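Local structure of putative acetyltransferase (Streptococcus mutans, 4E2A) at residues 65-69 with 70-74; 135-139 with 140-144. The protein is probably an acyltransferase of the GNAT family, which would move an acyl group, typically acetyl from acetyl-CoA, to a substrate not yet identified. All blocks are in the same frame, centred on the assembly; numbering follows the deposited sequence.

Contact 1: residues 65-69 with 70-74; sequences FDNTA and EQLQN
The side-chain amide of Gln71 has CB of Asn67 on one side of its plane, 3.3 Å from Gln71 OE1, and on the other OG1 and CG2 of Thr68. At its edge, the backbone N of Thr68 comes in within the carbonyl plane and uses a lone pair of Gln71 OE1, 2.8 Å away, in a nearly straight bond (166°). The Asn67 amide is turned 61° from that of Gln71; its polar end serves Phe63 O of the preceding helix and Asn194 and Val196 of the second subunit. In return for the bond from Thr68 N, Gln71 N donates to Thr68 OG1 at 3.3 Å, which completes a capping box, with Thr68 as N-cap of helix 69-79. A chi1 of 66° tucks OG1 between the backbone N and the carbonyl carbon, facing the first turn. Behind the cap, Leu72 N reaches Thr68 O at 3.2 Å, and CD2 of Leu72 packs on Asn67 CB at 3.9 Å, while Leu72 also touches Phe59 and Phe63 of helix 48-63. Ala69 O accepts from Gln73 N at 2.9 Å and from a water that also donates to Gln73 OE1; Gln73 NE2 bonds to Asp77 OD1 further along the helix.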
loop_
_atom_site.group_PDB
_atom_site.type_symbol
_atom_site.label_atom_id
_atom_site.label_comp_id
_atom_site.label_asym_id
_atom_site.label_seq_id
_atom_site.Cartn_x
_atom_site.Cartn_y
_atom_site.Cartn_z
ATOM N N PHE B 65 -9.154 7.248 18.288
ATOM C CA PHE B 65 -10.341 8.091 18.338
ATOM C C PHE B 65 -11.128 8.056 17.035
ATOM O O PHE B 65 -12.321 8.364 17.023
ATOM C CB PHE B 65 -9.977 9.531 18.732
ATOM C CG PHE B 65 -9.733 9.706 20.204
ATOM C CD1 PHE B 65 -10.508 10.577 20.954
ATOM C CD2 PHE B 65 -8.744 8.978 20.844
ATOM C CE1 PHE B 65 -10.283 10.729 22.313
ATOM C CE2 PHE B 65 -8.517 9.123 22.200
ATOM C CZ PHE B 65 -9.286 9.997 22.935
ATOM N N ASP B 66 -10.467 7.657 15.950
ATOM C CA ASP B 66 -11.094 7.679 14.627
ATOM C C ASP B 66 -11.274 6.264 14.030
ATOM O O ASP B 66 -11.757 6.099 12.910
ATOM C CB ASP B 66 -10.306 8.600 13.680
ATOM C CG ASP B 66 -10.368 10.078 14.106
ATOM O OD1 ASP B 66 -11.281 10.798 13.647
ATOM O OD2 ASP B 66 -9.514 10.527 14.903
ATOM N N ASN B 67 -10.894 5.249 14.792
ATOM C CA ASN B 67 -10.995 3.867 14.336
ATOM C C ASN B 67 -11.477 2.991 15.485
ATOM O O ASN B 67 -11.403 3.399 16.637
ATOM C CB ASN B 67 -9.644 3.360 13.813
ATOM C CG ASN B 67 -9.093 4.212 12.687
ATOM O OD1 ASN B 67 -9.451 4.027 11.521
ATOM N ND2 ASN B 67 -8.219 5.153 13.027
ATOM N N THR B 68 -11.984 1.799 15.177
ATOM C CA THR B 68 -12.473 0.880 16.204
ATOM C C THR B 68 -11.317 0.079 16.775
ATOM O O THR B 68 -10.242 0.014 16.182
ATOM C CB THR B 68 -13.509 -0.119 15.639
ATOM O OG1 THR B 68 -12.873 -0.988 14.700
ATOM C CG2 THR B 68 -14.637 0.609 14.922
ATOM N N ALA B 69 -11.544 -0.554 17.919
ATOM C CA ALA B 69 -10.483 -1.296 18.586
ATOM C C ALA B 69 -10.015 -2.459 17.728
ATOM O O ALA B 69 -8.826 -2.776 17.696
ATOM C CB ALA B 69 -10.949 -1.790 19.931
ATOM N N GLU B 70 -10.964 -3.082 17.032
ATOM C CA GLU B 70 -10.686 -4.216 16.165
ATOM C C GLU B 70 -9.806 -3.808 14.985
ATOM O O GLU B 70 -8.892 -4.536 14.629
ATOM C CB GLU B 70 -11.994 -4.831 15.664
ATOM C CG GLU B 70 -11.838 -6.151 14.929
ATOM C CD GLU B 70 -13.186 -6.786 14.612
ATOM O OE1 GLU B 70 -14.052 -6.091 14.031
ATOM O OE2 GLU B 70 -13.389 -7.969 14.967
ATOM N N GLN B 71 -10.092 -2.656 14.373
ATOM C CA GLN B 71 -9.259 -2.150 13.286
ATOM C C GLN B 71 -7.820 -1.928 13.747
ATOM O O GLN B 71 -6.874 -2.243 13.024
ATOM C CB GLN B 71 -9.796 -0.819 12.744
ATOM C CG GLN B 71 -11.050 -0.925 11.878
ATOM C CD GLN B 71 -11.630 0.445 11.529
ATOM O OE1 GLN B 71 -11.800 1.319 12.400
ATOM N NE2 GLN B 71 -11.931 0.642 10.247
ATOM N N LEU B 72 -7.650 -1.359 14.937
ATOM C CA LEU B 72 -6.310 -1.128 15.433
ATOM C C LEU B 72 -5.623 -2.465 15.702
ATOM O O LEU B 72 -4.456 -2.658 15.329
ATOM C CB LEU B 72 -6.321 -0.259 16.696
ATOM C CG LEU B 72 -6.966 1.130 16.667
ATOM C CD1 LEU B 72 -6.777 1.790 18.022
ATOM C CD2 LEU B 72 -6.457 2.044 15.554
ATOM N N GLN B 73 -6.351 -3.389 16.334
ATOM C CA GLN B 73 -5.809 -4.714 16.656
ATOM C C GLN B 73 -5.317 -5.461 15.402
ATOM O O GLN B 73 -4.271 -6.120 15.432
ATOM C CB GLN B 73 -6.839 -5.556 17.418
ATOM C CG GLN B 73 -6.260 -6.768 18.116
ATOM C CD GLN B 73 -5.284 -6.395 19.223
ATOM O OE1 GLN B 73 -5.594 -5.578 20.088
ATOM N NE2 GLN B 73 -4.097 -6.996 19.198
ATOM N N ASN B 74 -6.055 -5.353 14.303
ATOM C CA ASN B 74 -5.586 -5.901 13.032
ATOM C C ASN B 74 -4.175 -5.431 12.701
ATOM O O ASN B 74 -3.351 -6.206 12.219
ATOM C CB ASN B 74 -6.516 -5.505 11.874
ATOM C CG ASN B 74 -7.811 -6.294 11.867
ATOM O OD1 ASN B 74 -7.852 -7.437 12.303
ATOM N ND2 ASN B 74 -8.879 -5.678 11.374
HETATM O O HOH W 1 -7.278 -2.925 20.030
#

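Contact 2: residues 135-139 with 140-144; sequences KAYQG and LGLGK
A single water ties Tyr137 to Leu140 and Leu142: it donates to Tyr137 O and accepts from both leucine amides. The bonds to Tyr137 O and Leu140 N are each 2.9 Å from the water oxygen, and the one from Leu142 N is shorter, at 2.6 Å. Where a beta turn over residues 137-140 would normally close with a direct bond, the water is inserted; the backbone angles of Gln138 and Gly139 resemble a type II turn, and Tyr137 O is left 4.1 Å from Leu140 N. Gly139 and Gly141 both have positive phi, near 82° and 86°, a conformation in which a side chain would collide with the preceding carbonyl oxygen.

Apolar groups gather round the same carbonyl. CD1 of Leu140 comes within 3.3 Å of Tyr137 O, and CD1 of Leu142 rests on Tyr137 CB at 3.9 Å. In Leu142, CG is anti to the carbonyl carbon (chi1 -61°), which carries that methyl back over the turn; CD1 of Leu140 packs against Tyr137 CB as well, at 4.2 Å.

The sequence Gln138-Gly139-Leu140-Gly141-Leu142-Gly143 matches the Q/R-x-x-G-x-G/A signature of GNAT enzymes. In relatives, backbone N-H groups of this loop bind the pyrophosphate of acetyl-CoA, and the loop here probably does likewise. Gly141 is the N-cap of the helix, whose start would favour an anion.

Gln138 NE2 bonds back to Ile133 O at the end of strand 125-133, so the loop is held to the strand it leaves. Tyr137 lies against Met101, Lys104 and Ala106, Leu140 against Met101, and Leu142 against Ile99 and Ala106, which seats the start of helix 142-157 on strands 94-101 and 104-113.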
loop_
_atom_site.group_PDB
_atom_site.type_symbol
_atom_site.label_atom_id
_atom_site.label_comp_id
_atom_site.label_asym_id
_atom_site.label_seq_id
_atom_site.Cartn_x
_atom_site.Cartn_y
_atom_site.Cartn_z
ATOM N N LYS B 135 2.040 10.497 24.128
ATOM C CA LYS B 135 1.277 11.694 24.475
ATOM C C LYS B 135 1.698 12.301 25.815
ATOM O O LYS B 135 1.736 13.523 25.958
ATOM C CB LYS B 135 -0.224 11.393 24.503
ATOM C CG LYS B 135 -1.019 12.337 23.630
ATOM C CD LYS B 135 -1.767 11.596 22.532
ATOM C CE LYS B 135 -3.033 10.948 23.079
ATOM N NZ LYS B 135 -4.037 10.660 22.010
ATOM N N ALA B 136 2.010 11.459 26.798
ATOM C CA ALA B 136 2.412 11.981 28.101
ATOM C C ALA B 136 3.704 12.784 27.998
ATOM O O ALA B 136 4.019 13.545 28.911
ATOM C CB ALA B 136 2.539 10.853 29.163
ATOM N N TYR B 137 4.447 12.616 26.898
ATOM C CA TYR B 137 5.731 13.321 26.723
ATOM C C TYR B 137 5.767 14.326 25.567
ATOM O O TYR B 137 6.842 14.813 25.215
ATOM C CB TYR B 137 6.893 12.332 26.536
ATOM C CG TYR B 137 7.203 11.516 27.757
ATOM C CD1 TYR B 137 8.145 11.949 28.698
ATOM C CD2 TYR B 137 6.571 10.298 27.964
ATOM C CE1 TYR B 137 8.423 11.186 29.823
ATOM C CE2 TYR B 137 6.838 9.533 29.086
ATOM C CZ TYR B 137 7.761 9.978 30.008
ATOM O OH TYR B 137 8.009 9.201 31.112
ATOM N N GLN B 138 4.615 14.628 24.978
ATOM C CA GLN B 138 4.554 15.598 23.876
ATOM C C GLN B 138 4.649 17.049 24.371
ATOM O O GLN B 138 4.391 17.347 25.543
ATOM C CB GLN B 138 3.285 15.389 23.029
ATOM C CG GLN B 138 3.277 14.069 22.248
ATOM C CD GLN B 138 2.005 13.850 21.403
ATOM O OE1 GLN B 138 1.137 14.714 21.326
ATOM N NE2 GLN B 138 1.909 12.684 20.763
ATOM N N GLY B 139 5.037 17.956 23.484
ATOM C CA GLY B 139 5.101 19.365 23.828
ATOM C C GLY B 139 6.382 19.761 24.554
ATOM O O GLY B 139 6.539 20.901 24.965
ATOM N N LEU B 140 7.300 18.816 24.690
ATOM C CA LEU B 140 8.551 19.033 25.415
ATOM C C LEU B 140 9.721 19.204 24.447
ATOM O O LEU B 140 10.874 19.352 24.862
ATOM C CB LEU B 140 8.827 17.837 26.327
ATOM C CG LEU B 140 7.717 17.482 27.311
ATOM C CD1 LEU B 140 7.997 16.144 27.985
ATOM C CD2 LEU B 140 7.551 18.614 28.327
ATOM N N GLY B 141 9.424 19.160 23.154
ATOM C CA GLY B 141 10.462 19.267 22.139
ATOM C C GLY B 141 11.123 17.950 21.778
ATOM O O GLY B 141 12.101 17.913 21.018
ATOM N N LEU B 142 10.608 16.838 22.295
ATOM C CA LEU B 142 11.314 15.581 22.046
ATOM C C LEU B 142 11.182 15.133 20.587
ATOM O O LEU B 142 12.093 14.521 20.044
ATOM C CB LEU B 142 10.842 14.487 22.983
ATOM C CG LEU B 142 11.042 14.729 24.485
ATOM C CD1 LEU B 142 10.324 13.639 25.252
ATOM C CD2 LEU B 142 12.526 14.795 24.884
ATOM N N GLY B 143 10.056 15.442 19.949
ATOM C CA GLY B 143 9.860 15.047 18.553
ATOM C C GLY B 143 10.886 15.707 17.624
ATOM O O GLY B 143 11.531 15.064 16.787
ATOM N N LYS B 144 11.020 17.016 17.775
ATOM C CA LYS B 144 11.996 17.785 17.025
ATOM C C LYS B 144 13.394 17.239 17.262
ATOM O O LYS B 144 14.165 17.047 16.323
ATOM C CB LYS B 144 11.927 19.260 17.431
ATOM C CG LYS B 144 13.002 20.118 16.834
ATOM C CD LYS B 144 12.723 21.592 17.054
ATOM C CE LYS B 144 13.925 22.447 16.669
ATOM N NZ LYS B 144 13.660 23.902 16.893
HETATM O O HOH W 2 8.224 16.430 23.314
#

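How the contacts relate
Both contacts are helix beginnings, yet they solve the start differently: contact 1 caps helix 69-79 with side chains, whereas contact 2 leads into helix 142-157 through a glycine-rich, water-bridged loop. They come in series along the chain and belong to the same GNAT fold, with centres 24 Å apart and nearest atoms about 5 Å apart without touching. Contact 1 stands off the seven-stranded sheet and meets the second subunit; contact 2 follows strand 125-133, near the middle of that sheet, and touches no other chain of the assembly. Lys135 of contact 2 bonds to Glu61 O of helix 48-63, linking the probable cofactor loop to the helix that precedes contact 1.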